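Local coordinates for protein tRNA (guanine(9)-N1)-methyltransferase (Schizosaccharomyces pombe, PDB 4JWH) that catalyses the S-adenosyl-L-methionine-dependent methylation of guanine N1 at position 9 of cytoplasmic tRNA, at residues Q127-R130 and C131-N135; I214-K217 and N218-N222; L223-N226 and K227-Q231; I251-V254 and N255-F258. All blocks are in the same frame, centred on the assembly; numbering follows the deposited sequence. Where two conformers were deposited one is given.

Contact 1: residues Q127-R130 and C131-N135; sequences QVTR and CHSAN
The imidazole of His132 turns away from residues 127-130, and of its side chain only CB, 3.6 Å from Thr129 O, meets them. Trp168 stacks on the ring, and Arg136 is hydrogen-bonded to NE2. CG stands anti to the backbone N (chi1 172°), which carries the ring toward Trp168. The buried amide of Gln127 also leads away from residues 131-135, toward the start of helix 254-267. There its OE1 takes a weak hydrogen bond from Val254 N.

Between these groups the two segments are joined by backbone bonds. His132 N donates to Val128 O at 3.2 Å, and Ala134 N donates to Arg130 O at 2.8 Å. Small side chains fill in round the carbonyls. Ala134 CB sits 3.3 Å from Arg130 O, and Cys131 CB sits 3.4 Å from Val128 O. Ser133 OG is turned back beside its own N and comes to 2.9 Å from Thr129 O. The hydroxyl of Thr129 bonds to Cys125 O, one turn earlier. This is regular alpha-helical i to i+4 contact within helix 118-137, the crossover helix of the beta-alpha-beta unit between strands 105-109 and 143-147 of the SPOUT fold.

Contact 2: residues I214-K217 and N218-N222; sequences IVDK and NRYKN. With SAH (S-adenosyl-L-homocysteine), chain C.
Asp216 and Tyr220 make the tight part of this loop contact. Asp216 OD2 accepts from Tyr220 N at 2.9 Å on the anti side, with the donor tilted well out of the carboxylate plane. Asp216 CB presses on the ring at Tyr220 CD2, 3.4 Å away. CG of Asp216 stands between its own N and carbonyl carbon (chi1 75°), which brings the carboxylate back over the type I' turn from Asp216 to Arg219. Arg219 N closes that turn on Asp216 O. Ile214 crosses Tyr220 at about a right angle, with CD1 of Ile214 3.8 Å from CD2 of Tyr220.

The outer side is looser. Lys217 runs extended into solvent from the turn. Arg219 is exposed too, but its CG lies 3.9 Å above the centre of the Tyr220 ring. Its NH2 donates to Tyr220 OH, and its NH1 forms a salt bridge with Glu120.

Asp216 is the proton acceptor of the active site. The amino N of S-adenosyl-L-homocysteine bonds to Asp216 OD2 at 2.9 Å, Asn218 OD1 at 2.6 Å and Tyr220 O at 2.7 Å. An alanine here lacks the carboxylate, so Tyr220 N would probably lose its acceptor and the ligand amino group one of its holds. Three oxygen acceptors round one nitrogen are consistent with a site that receives a protonated amino group.

Contact 3: residues L223-N226 and K227-Q231; sequences LCQN and KASEQ. With SAH (S-adenosyl-L-homocysteine), chain C.
Gln225 O is gripped twice by one residue, Ser229, from opposite faces of its carbonyl plane. Ser229 N donates to Gln225 O at 3.1 Å in the normal helical way, and Ser229 OG donates to the same Gln225 O at 2.8 Å. The hydroxyl can do this because it lies beside its own backbone N, anti to the carbonyl carbon (chi1 -54°). An exposed serine thus spends its hydroxyl on the preceding turn of helix 223-231.

The other links are single backbone bonds, such as Lys227 N to Leu223 O and Glu230 N to Asn226 O. The side chains mostly serve partners elsewhere. The Gln225 chain bends at chi2, and its OE1 bonds to Thr235 OG1 on strand 234-236. Lys227 reaches out fully extended, and its NZ makes a salt bridge with Asp109. Ala228 CB stands 3.7 Å from Cys224 O, and the side chains of both residues rest on Tyr191 of strand 189-192.

The first turn faces the bound S-adenosyl-L-homocysteine. Cys224 N donates to its carboxylate OXT at 3.1 Å, with a nearly straight N-H...O angle of 171°. Leu223 CB lies 3.5 Å from the same OXT atom. Cys224 SG comes within 3.3 Å of the other carboxylate oxygen, O, and is also close to the ribose O3'. Amide hydrogens at the start of a helix have no carbonyl of an earlier turn to serve. Here one of them takes a carboxylate oxygen, and the partial positive charge of the helix end would probably favour binding of the negative group.

Contact 4: residues I251-V254 and N255-F258; sequences ILTV and NQVF. With SAH (S-adenosyl-L-homocysteine), chain C.
Thr253 and Gln256 form a capping box at the start of helix 254-267, where the cofactor-binding loop turns into the helix. Thr253 is the N-cap. Gln256 N donates to Thr253 OG1 at 3.1 Å, and Thr253 N returns a bond to Gln256 OE1, also at 3.1 Å. The return bond is almost straight (172°) and lies in the carbonyl plane of the Gln256 amide, on a lone pair. Gln256 is extended beyond CG and crosses Leu252 at about a right angle, and its OE1 also lies against Leu252 CB.

Thr253 OG1 works in both directions. It stands between its own N and carbonyl carbon (chi1 68°), which turns it toward the first helical turn. It also donates to Asn255 OD1 at 2.8 Å, coming from well above the plane of that amide. Asn255 ND2 is engaged by Glu259. A valine in place of Thr253 has no hydroxyl, so Gln256 N would probably lose its cap and Asn255 OD1 its donor.

The same stretch lines the cofactor pocket, as loops of the knotted region do in SPOUT methyltransferases. Leu252 N donates to adenine N7 of S-adenosyl-L-homocysteine at 3.1 Å. Ile251 CG2 lies 3.6 Å from the ligand sulfur, SD. Val257 joins the first helical turn to the pocket. Its N bonds to Thr253 O, and its CG2 touches Leu252 CB at 3.8 Å. On the ligand side, Val257 CG2 lies 3.5 Å from adenine N9 of S-adenosyl-L-homocysteine.

Overall arrangement
All four contacts are local and follow one another along the chain, so none nests in or crosses another. Contact 1 comes first, within helix 118-137. Contact 2 closes a tight turn in the loop after strand 208-212, and contact 3 follows directly on the helix that this loop leads into. Contact 4, last along the chain, caps the N-terminal end of helix 254-267. In space contact 2 touches each of the others, and contact 1 also touches contact 4. Gln127 packs on Val215, and Cys131 on Phe258. Ile214 meets Leu223 between contacts 2 and 3, and Asn218 meets Ile251 between contacts 2 and 4. Contacts 2, 3 and 4 share the bound ligand. Contacts 1 and 3 lie on opposite sides of the chain's centre.

Contact 1: residues Q127-R130 and C131-N135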
loop_
_atom_site.group_PDB
_atom_site.type_symbol
_atom_site.label_atom_id
_atom_site.label_comp_id
_atom_site.label_asym_id
_atom_site.label_seq_id
_atom_site.Cartn_x
_atom_site.Cartn_y
_atom_site.Cartn_z
ATOM N N GLN A 127 -4.182 9.993 0.644
ATOM C CA GLN A 127 -3.152 8.952 0.787
ATOM C C GLN A 127 -2.950 8.131 -0.472
ATOM O O GLN A 127 -1.802 7.795 -0.793
ATOM C CB GLN A 127 -3.482 8.060 1.962
ATOM C CG GLN A 127 -3.320 8.791 3.254
ATOM C CD GLN A 127 -3.589 7.948 4.457
ATOM O OE1 GLN A 127 -3.334 6.748 4.460
ATOM N NE2 GLN A 127 -4.057 8.579 5.522
ATOM N N VAL A 128 -4.043 7.800 -1.172
ATOM C CA VAL A 128 -3.930 7.094 -2.462
ATOM C C VAL A 128 -3.153 7.940 -3.453
ATOM O O VAL A 128 -2.302 7.431 -4.172
ATOM C CB VAL A 128 -5.317 6.731 -3.079
ATOM C CG1 VAL A 128 -5.190 6.302 -4.557
ATOM C CG2 VAL A 128 -6.012 5.615 -2.248
ATOM N N THR A 129 -3.477 9.233 -3.508
ATOM C CA THR A 129 -2.754 10.181 -4.379
ATOM C C THR A 129 -1.253 10.242 -4.025
ATOM O O THR A 129 -0.400 10.236 -4.917
ATOM C CB THR A 129 -3.390 11.584 -4.281
ATOM O OG1 THR A 129 -4.775 11.507 -4.644
ATOM C CG2 THR A 129 -2.667 12.608 -5.176
ATOM N N ARG A 130 -0.933 10.268 -2.726
ATOM C CA ARG A 130 0.474 10.278 -2.302
ATOM C C ARG A 130 1.192 8.999 -2.733
ATOM O O ARG A 130 2.369 9.052 -3.070
ATOM C CB ARG A 130 0.643 10.550 -0.788
ATOM C CG ARG A 130 0.845 12.050 -0.452
ATOM C CD ARG A 130 1.399 12.311 0.955
ATOM N NE ARG A 130 0.409 12.887 1.870
ATOM C CZ ARG A 130 0.698 13.298 3.105
ATOM N NH1 ARG A 130 1.939 13.207 3.562
ATOM N NH2 ARG A 130 -0.245 13.803 3.886
ATOM N N CYS A 131 0.482 7.861 -2.755
ATOM C CA CYS A 131 1.094 6.580 -3.212
ATOM C C CYS A 131 1.476 6.698 -4.690
ATOM O O CYS A 131 2.592 6.331 -5.085
ATOM C CB CYS A 131 0.168 5.367 -3.036
ATOM S SG CYS A 131 -0.203 4.856 -1.293
ATOM N N HIS A 132 0.547 7.192 -5.503
ATOM C CA HIS A 132 0.897 7.461 -6.905
ATOM C C HIS A 132 2.069 8.440 -7.044
ATOM O O HIS A 132 2.987 8.210 -7.830
ATOM C CB HIS A 132 -0.310 7.974 -7.693
ATOM C CG HIS A 132 0.043 8.432 -9.068
ATOM N ND1 HIS A 132 0.063 9.765 -9.424
ATOM C CD2 HIS A 132 0.439 7.738 -10.165
ATOM C CE1 HIS A 132 0.424 9.869 -10.692
ATOM N NE2 HIS A 132 0.646 8.656 -11.168
ATOM N N SER A 133 2.074 9.528 -6.271
ATOM C CA SER A 133 3.140 10.544 -6.454
ATOM C C SER A 133 4.498 9.978 -6.031
ATOM O O SER A 133 5.499 10.191 -6.703
ATOM C CB SER A 133 2.830 11.836 -5.682
ATOM O OG SER A 133 1.463 12.182 -5.882
ATOM N N ALA A 134 4.518 9.260 -4.910
ATOM C CA ALA A 134 5.747 8.607 -4.428
ATOM C C ALA A 134 6.225 7.548 -5.443
ATOM O O ALA A 134 7.413 7.444 -5.741
ATOM C CB ALA A 134 5.504 7.993 -3.063
ATOM N N ASN A 135 5.287 6.801 -6.023
ATOM C CA ASN A 135 5.656 5.851 -7.072
ATOM C C ASN A 135 6.287 6.471 -8.316
ATOM O O ASN A 135 7.223 5.923 -8.893
ATOM C CB ASN A 135 4.441 5.039 -7.503
ATOM C CG ASN A 135 4.837 3.770 -8.206
ATOM O OD1 ASN A 135 5.778 3.111 -7.809
ATOM N ND2 ASN A 135 4.106 3.412 -9.234
#

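Contact 2: residues I214-K217 and N218-N222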
loop_
_atom_site.group_PDB
_atom_site.type_symbol
_atom_site.label_atom_id
_atom_site.label_comp_id
_atom_site.label_asym_id
_atom_site.label_seq_id
_atom_site.Cartn_x
_atom_site.Cartn_y
_atom_site.Cartn_z
ATOM N N ILE A 214 -7.509 1.815 4.181
ATOM C CA ILE A 214 -8.417 2.229 5.241
ATOM C C ILE A 214 -7.739 3.181 6.239
ATOM O O ILE A 214 -6.582 3.003 6.613
ATOM C CB ILE A 214 -9.037 0.991 5.984
ATOM C CG1 ILE A 214 -10.135 1.442 6.982
ATOM C CG2 ILE A 214 -7.946 0.112 6.629
ATOM C CD1 ILE A 214 -10.908 0.319 7.632
ATOM N N VAL A 215 -8.470 4.209 6.630
ATOM C CA VAL A 215 -8.057 5.154 7.645
ATOM C C VAL A 215 -8.978 4.962 8.848
ATOM O O VAL A 215 -10.121 5.428 8.851
ATOM C CB VAL A 215 -8.162 6.597 7.096
ATOM C CG1 VAL A 215 -7.927 7.655 8.193
ATOM C CG2 VAL A 215 -7.174 6.769 5.955
ATOM N N ASP A 216 -8.498 4.212 9.832
ATOM C CA ASP A 216 -9.331 3.834 10.970
ATOM C C ASP A 216 -8.704 4.185 12.322
ATOM O O ASP A 216 -9.365 4.061 13.344
ATOM C CB ASP A 216 -9.725 2.342 10.833
ATOM C CG ASP A 216 -8.589 1.389 11.165
ATOM O OD1 ASP A 216 -7.430 1.730 10.882
ATOM O OD2 ASP A 216 -8.849 0.286 11.703
ATOM N N LYS A 217 -7.438 4.605 12.314
ATOM C CA LYS A 217 -6.680 4.860 13.548
ATOM C C LYS A 217 -6.477 3.526 14.266
ATOM O O LYS A 217 -6.346 3.483 15.496
ATOM C CB LYS A 217 -7.418 5.796 14.508
ATOM C CG LYS A 217 -7.458 7.262 14.164
ATOM C CD LYS A 217 -7.858 8.032 15.451
ATOM C CE LYS A 217 -7.525 9.519 15.378
ATOM N NZ LYS A 217 -7.359 10.099 16.751
ATOM N N ASN A 218 -6.476 2.441 13.488
ATOM C CA ASN A 218 -6.466 1.084 14.002
ATOM C C ASN A 218 -7.592 0.686 14.994
ATOM O O ASN A 218 -7.421 -0.241 15.779
ATOM C CB ASN A 218 -5.088 0.722 14.569
ATOM C CG ASN A 218 -4.846 -0.770 14.562
ATOM O OD1 ASN A 218 -5.194 -1.463 13.596
ATOM N ND2 ASN A 218 -4.253 -1.281 15.638
ATOM N N ARG A 219 -8.750 1.342 14.946
ATOM C CA ARG A 219 -9.860 0.859 15.780
ATOM C C ARG A 219 -10.339 -0.513 15.301
ATOM O O ARG A 219 -10.906 -1.280 16.080
ATOM C CB ARG A 219 -11.003 1.856 15.859
ATOM C CG ARG A 219 -11.888 1.923 14.662
ATOM C CD ARG A 219 -13.149 2.719 14.980
ATOM N NE ARG A 219 -13.928 2.919 13.761
ATOM C CZ ARG A 219 -13.741 3.927 12.915
ATOM N NH1 ARG A 219 -12.818 4.846 13.178
ATOM N NH2 ARG A 219 -14.484 4.022 11.818
ATOM N N TYR A 220 -10.094 -0.841 14.029
ATOM C CA TYR A 220 -10.401 -2.181 13.551
ATOM C C TYR A 220 -9.226 -3.139 13.653
ATOM O O TYR A 220 -8.661 -3.542 12.650
ATOM C CB TYR A 220 -10.965 -2.150 12.126
ATOM C CG TYR A 220 -12.144 -1.247 11.984
ATOM C CD1 TYR A 220 -13.355 -1.529 12.624
ATOM C CD2 TYR A 220 -12.058 -0.102 11.208
ATOM C CE1 TYR A 220 -14.464 -0.670 12.487
ATOM C CE2 TYR A 220 -13.138 0.768 11.079
ATOM C CZ TYR A 220 -14.338 0.476 11.717
ATOM O OH TYR A 220 -15.396 1.342 11.553
ATOM N N LYS A 221 -8.887 -3.528 14.887
ATOM C CA LYS A 221 -7.745 -4.416 15.143
ATOM C C LYS A 221 -7.995 -5.717 14.441
ATOM O O LYS A 221 -9.113 -6.193 14.423
ATOM C CB LYS A 221 -7.581 -4.688 16.649
ATOM C CG LYS A 221 -7.530 -3.459 17.538
ATOM C CD LYS A 221 -7.313 -3.873 19.023
ATOM C CE LYS A 221 -6.793 -2.719 19.890
ATOM N NZ LYS A 221 -6.398 -3.174 21.292
ATOM N N ASN A 222 -6.956 -6.299 13.858
ATOM C CA ASN A 222 -7.058 -7.593 13.194
ATOM C C ASN A 222 -7.877 -7.624 11.932
ATOM O O ASN A 222 -8.036 -8.680 11.345
ATOM C CB ASN A 222 -7.575 -8.659 14.138
ATOM C CG ASN A 222 -6.476 -9.268 14.930
ATOM O OD1 ASN A 222 -5.755 -10.139 14.427
ATOM N ND2 ASN A 222 -6.289 -8.782 16.161
HETATM N N SAH C . -6.860 -1.823 11.578
HETATM C CA SAH C . -6.464 -1.692 10.184
HETATM C CB SAH C . -5.703 -0.345 10.076
HETATM C CG SAH C . -4.535 -0.451 9.187
HETATM S SD SAH C . -3.508 0.872 8.679
HETATM C C SAH C . -5.850 -3.020 9.760
HETATM O O SAH C . -4.970 -3.178 8.968
HETATM O OXT SAH C . -6.308 -4.034 10.194
HETATM C "C5'" SAH C . -3.583 0.711 6.941
HETATM C "C4'" SAH C . -2.710 -0.349 6.279
HETATM O "O4'" SAH C . -1.347 -0.074 6.375
HETATM C "C3'" SAH C . -2.866 -1.794 6.770
HETATM O "O3'" SAH C . -3.980 -2.435 6.222
HETATM C "C2'" SAH C . -1.576 -2.436 6.394
HETATM O "O2'" SAH C . -1.684 -2.887 5.083
HETATM C "C1'" SAH C . -0.633 -1.268 6.514
HETATM N N9 SAH C . 0.175 -1.291 7.745
HETATM C C8 SAH C . 0.170 -0.395 8.691
HETATM N N7 SAH C . 1.049 -0.648 9.625
HETATM C C5 SAH C . 1.672 -1.724 9.259
HETATM C C6 SAH C . 2.745 -2.568 9.789
HETATM N N6 SAH C . 3.317 -2.274 10.928
HETATM N N1 SAH C . 3.104 -3.620 9.094
HETATM C C2 SAH C . 2.531 -3.920 7.942
HETATM N N3 SAH C . 1.556 -3.227 7.412
HETATM C C4 SAH C . 1.093 -2.133 8.004
#

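Contact 3: residues L223-N226 and K227-Q231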
loop_
_atom_site.group_PDB
_atom_site.type_symbol
_atom_site.label_atom_id
_atom_site.label_comp_id
_atom_site.label_asym_id
_atom_site.label_seq_id
_atom_site.Cartn_x
_atom_site.Cartn_y
_atom_site.Cartn_z
ATOM N N LEU A 223 -8.370 -6.472 11.499
ATOM C CA LEU A 223 -9.250 -6.459 10.325
ATOM C C LEU A 223 -8.553 -7.121 9.131
ATOM O O LEU A 223 -9.038 -8.128 8.549
ATOM C CB LEU A 223 -9.667 -5.023 9.999
ATOM C CG LEU A 223 -10.487 -4.751 8.725
ATOM C CD1 LEU A 223 -11.964 -5.037 8.931
ATOM C CD2 LEU A 223 -10.280 -3.315 8.291
ATOM N N CYS A 224 -7.417 -6.562 8.750
ATOM C CA CYS A 224 -6.751 -7.058 7.532
ATOM C C CYS A 224 -6.174 -8.439 7.758
ATOM O O CYS A 224 -6.264 -9.322 6.890
ATOM C CB CYS A 224 -5.728 -6.041 6.997
ATOM S SG CYS A 224 -6.607 -4.552 6.433
ATOM N N GLN A 225 -5.634 -8.652 8.960
ATOM C CA GLN A 225 -5.141 -9.967 9.297
ATOM C C GLN A 225 -6.260 -10.998 9.122
ATOM O O GLN A 225 -6.022 -12.075 8.585
ATOM C CB GLN A 225 -4.536 -9.997 10.717
ATOM C CG GLN A 225 -4.029 -11.393 11.190
ATOM C CD GLN A 225 -2.798 -11.914 10.419
ATOM O OE1 GLN A 225 -1.971 -11.148 9.950
ATOM N NE2 GLN A 225 -2.684 -13.229 10.308
ATOM N N ASN A 226 -7.476 -10.665 9.557
ATOM C CA ASN A 226 -8.582 -11.640 9.528
ATOM C C ASN A 226 -9.028 -11.958 8.124
ATOM O O ASN A 226 -9.352 -13.085 7.788
ATOM C CB ASN A 226 -9.790 -11.106 10.313
ATOM C CG ASN A 226 -9.622 -11.283 11.821
ATOM O OD1 ASN A 226 -8.867 -12.133 12.258
ATOM N ND2 ASN A 226 -10.277 -10.430 12.608
ATOM N N LYS A 227 -9.064 -10.923 7.313
ATOM C CA LYS A 227 -9.512 -11.014 5.949
ATOM C C LYS A 227 -8.586 -11.939 5.155
ATOM O O LYS A 227 -9.044 -12.858 4.493
ATOM C CB LYS A 227 -9.544 -9.612 5.329
ATOM C CG LYS A 227 -9.904 -9.645 3.834
ATOM C CD LYS A 227 -10.050 -8.284 3.257
ATOM C CE LYS A 227 -10.448 -8.410 1.792
ATOM N NZ LYS A 227 -10.761 -7.061 1.279
ATOM N N ALA A 228 -7.280 -11.709 5.266
ATOM C CA ALA A 228 -6.296 -12.487 4.510
ATOM C C ALA A 228 -6.227 -13.940 4.993
ATOM O O ALA A 228 -6.124 -14.849 4.161
ATOM C CB ALA A 228 -4.899 -11.827 4.553
ATOM N N SER A 229 -6.300 -14.158 6.313
ATOM C CA SER A 229 -6.347 -15.533 6.860
ATOM C C SER A 229 -7.522 -16.317 6.319
ATOM O O SER A 229 -7.354 -17.460 5.844
ATOM C CB SER A 229 -6.422 -15.536 8.395
ATOM O OG SER A 229 -5.364 -14.774 8.898
ATOM N N GLU A 230 -8.709 -15.708 6.355
ATOM C CA GLU A 230 -9.907 -16.377 5.826
ATOM C C GLU A 230 -9.731 -16.761 4.367
ATOM O O GLU A 230 -10.263 -17.786 3.925
ATOM C CB GLU A 230 -11.162 -15.521 6.014
ATOM C CG GLU A 230 -12.504 -16.248 5.833
ATOM C CD GLU A 230 -12.905 -16.476 4.377
ATOM O OE1 GLU A 230 -13.698 -17.406 4.110
ATOM O OE2 GLU A 230 -12.426 -15.754 3.487
ATOM N N GLN A 231 -8.987 -15.954 3.606
ATOM C CA GLN A 231 -8.716 -16.299 2.196
ATOM C C GLN A 231 -7.590 -17.321 2.004
ATOM O O GLN A 231 -7.374 -17.777 0.891
ATOM C CB GLN A 231 -8.366 -15.048 1.373
ATOM C CG GLN A 231 -9.494 -14.028 1.232
ATOM C CD GLN A 231 -9.003 -12.684 0.695
ATOM O OE1 GLN A 231 -7.850 -12.305 0.884
ATOM N NE2 GLN A 231 -9.880 -11.964 0.039
HETATM N N SAH C . -6.860 -1.823 11.578
HETATM C CA SAH C . -6.464 -1.692 10.184
HETATM C CB SAH C . -5.703 -0.345 10.076
HETATM C CG SAH C . -4.535 -0.451 9.187
HETATM S SD SAH C . -3.508 0.872 8.679
HETATM C C SAH C . -5.850 -3.020 9.760
HETATM O O SAH C . -4.970 -3.178 8.968
HETATM O OXT SAH C . -6.308 -4.034 10.194
HETATM C "C5'" SAH C . -3.583 0.711 6.941
HETATM C "C4'" SAH C . -2.710 -0.349 6.279
HETATM O "O4'" SAH C . -1.347 -0.074 6.375
HETATM C "C3'" SAH C . -2.866 -1.794 6.770
HETATM O "O3'" SAH C . -3.980 -2.435 6.222
HETATM C "C2'" SAH C . -1.576 -2.436 6.394
HETATM O "O2'" SAH C . -1.684 -2.887 5.083
HETATM C "C1'" SAH C . -0.633 -1.268 6.514
HETATM N N9 SAH C . 0.175 -1.291 7.745
HETATM C C8 SAH C . 0.170 -0.395 8.691
HETATM N N7 SAH C . 1.049 -0.648 9.625
HETATM C C5 SAH C . 1.672 -1.724 9.259
HETATM C C6 SAH C . 2.745 -2.568 9.789
HETATM N N6 SAH C . 3.317 -2.274 10.928
HETATM N N1 SAH C . 3.104 -3.620 9.094
HETATM C C2 SAH C . 2.531 -3.920 7.942
HETATM N N3 SAH C . 1.556 -3.227 7.412
HETATM C C4 SAH C . 1.093 -2.133 8.004
#

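Contact 4: residues I251-V254 and N255-F258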
loop_
_atom_site.group_PDB
_atom_site.type_symbol
_atom_site.label_atom_id
_atom_site.label_comp_id
_atom_site.label_asym_id
_atom_site.label_seq_id
_atom_site.Cartn_x
_atom_site.Cartn_y
_atom_site.Cartn_z
ATOM N N ILE A 251 1.323 1.261 13.889
ATOM C CA ILE A 251 0.441 1.152 12.730
ATOM C C ILE A 251 0.549 2.425 11.878
ATOM O O ILE A 251 0.199 3.538 12.298
ATOM C CB ILE A 251 -1.010 0.746 13.116
ATOM C CG1 ILE A 251 -1.024 -0.652 13.750
ATOM C CG2 ILE A 251 -1.905 0.659 11.885
ATOM C CD1 ILE A 251 -0.493 -0.753 15.189
ATOM N N LEU A 252 1.091 2.254 10.683
ATOM C CA LEU A 252 1.385 3.402 9.837
ATOM C C LEU A 252 0.226 3.652 8.871
ATOM O O LEU A 252 -0.666 2.811 8.748
ATOM C CB LEU A 252 2.692 3.161 9.089
ATOM C CG LEU A 252 3.936 2.818 9.928
ATOM C CD1 LEU A 252 5.094 2.473 9.025
ATOM C CD2 LEU A 252 4.315 3.962 10.851
ATOM N N THR A 253 0.241 4.797 8.197
ATOM C CA THR A 253 -0.815 5.129 7.257
ATOM C C THR A 253 -0.558 4.367 5.937
ATOM O O THR A 253 0.556 3.863 5.702
ATOM C CB THR A 253 -0.879 6.642 6.956
ATOM O OG1 THR A 253 0.286 7.032 6.217
ATOM C CG2 THR A 253 -1.007 7.489 8.253
ATOM N N VAL A 254 -1.586 4.300 5.090
ATOM C CA VAL A 254 -1.459 3.678 3.764
ATOM C C VAL A 254 -0.231 4.227 3.022
ATOM O O VAL A 254 0.620 3.463 2.565
ATOM C CB VAL A 254 -2.730 3.881 2.920
ATOM C CG1 VAL A 254 -2.515 3.373 1.484
ATOM C CG2 VAL A 254 -3.952 3.207 3.593
ATOM N N ASN A 255 -0.112 5.552 2.942
ATOM C CA ASN A 255 0.993 6.135 2.173
ATOM C C ASN A 255 2.334 5.955 2.865
ATOM O O ASN A 255 3.341 5.843 2.197
ATOM C CB ASN A 255 0.791 7.628 1.842
ATOM C CG ASN A 255 0.816 8.498 3.083
ATOM O OD1 ASN A 255 -0.133 8.490 3.843
ATOM N ND2 ASN A 255 1.948 9.175 3.339
ATOM N N GLN A 256 2.365 5.950 4.187
ATOM C CA GLN A 256 3.645 5.707 4.884
ATOM C C GLN A 256 4.186 4.310 4.560
ATOM O O GLN A 256 5.382 4.116 4.310
ATOM C CB GLN A 256 3.509 5.897 6.398
ATOM C CG GLN A 256 3.487 7.374 6.821
ATOM C CD GLN A 256 3.217 7.547 8.305
ATOM O OE1 GLN A 256 2.457 6.779 8.896
ATOM N NE2 GLN A 256 3.841 8.565 8.916
ATOM N N VAL A 257 3.296 3.335 4.548
ATOM C CA VAL A 257 3.698 1.953 4.281
ATOM C C VAL A 257 4.161 1.865 2.837
ATOM O O VAL A 257 5.219 1.336 2.547
ATOM C CB VAL A 257 2.494 0.998 4.517
ATOM C CG1 VAL A 257 2.793 -0.395 3.957
ATOM C CG2 VAL A 257 2.208 0.923 6.018
ATOM N N PHE A 258 3.376 2.426 1.923
ATOM C CA PHE A 258 3.788 2.440 0.507
ATOM C C PHE A 258 5.173 3.057 0.322
ATOM O O PHE A 258 6.046 2.483 -0.350
ATOM C CB PHE A 258 2.793 3.166 -0.405
ATOM C CG PHE A 258 3.212 3.131 -1.842
ATOM C CD1 PHE A 258 2.843 2.064 -2.645
ATOM C CD2 PHE A 258 4.060 4.103 -2.359
ATOM C CE1 PHE A 258 3.284 1.983 -3.991
ATOM C CE2 PHE A 258 4.522 4.022 -3.679
ATOM C CZ PHE A 258 4.122 2.947 -4.486
HETATM N N SAH C . -6.860 -1.823 11.578
HETATM C CA SAH C . -6.464 -1.692 10.184
HETATM C CB SAH C . -5.703 -0.345 10.076
HETATM C CG SAH C . -4.535 -0.451 9.187
HETATM S SD SAH C . -3.508 0.872 8.679
HETATM C C SAH C . -5.850 -3.020 9.760
HETATM O O SAH C . -4.970 -3.178 8.968
HETATM O OXT SAH C . -6.308 -4.034 10.194
HETATM C "C5'" SAH C . -3.583 0.711 6.941
HETATM C "C4'" SAH C . -2.710 -0.349 6.279
HETATM O "O4'" SAH C . -1.347 -0.074 6.375
HETATM C "C3'" SAH C . -2.866 -1.794 6.770
HETATM O "O3'" SAH C . -3.980 -2.435 6.222
HETATM C "C2'" SAH C . -1.576 -2.436 6.394
HETATM O "O2'" SAH C . -1.684 -2.887 5.083
HETATM C "C1'" SAH C . -0.633 -1.268 6.514
HETATM N N9 SAH C . 0.175 -1.291 7.745
HETATM C C8 SAH C . 0.170 -0.395 8.691
HETATM N N7 SAH C . 1.049 -0.648 9.625
HETATM C C5 SAH C . 1.672 -1.724 9.259
HETATM C C6 SAH C . 2.745 -2.568 9.789
HETATM N N6 SAH C . 3.317 -2.274 10.928
HETATM N N1 SAH C . 3.104 -3.620 9.094
HETATM C C2 SAH C . 2.531 -3.920 7.942
HETATM N N3 SAH C . 1.556 -3.227 7.412
HETATM C C4 SAH C . 1.093 -2.133 8.004
#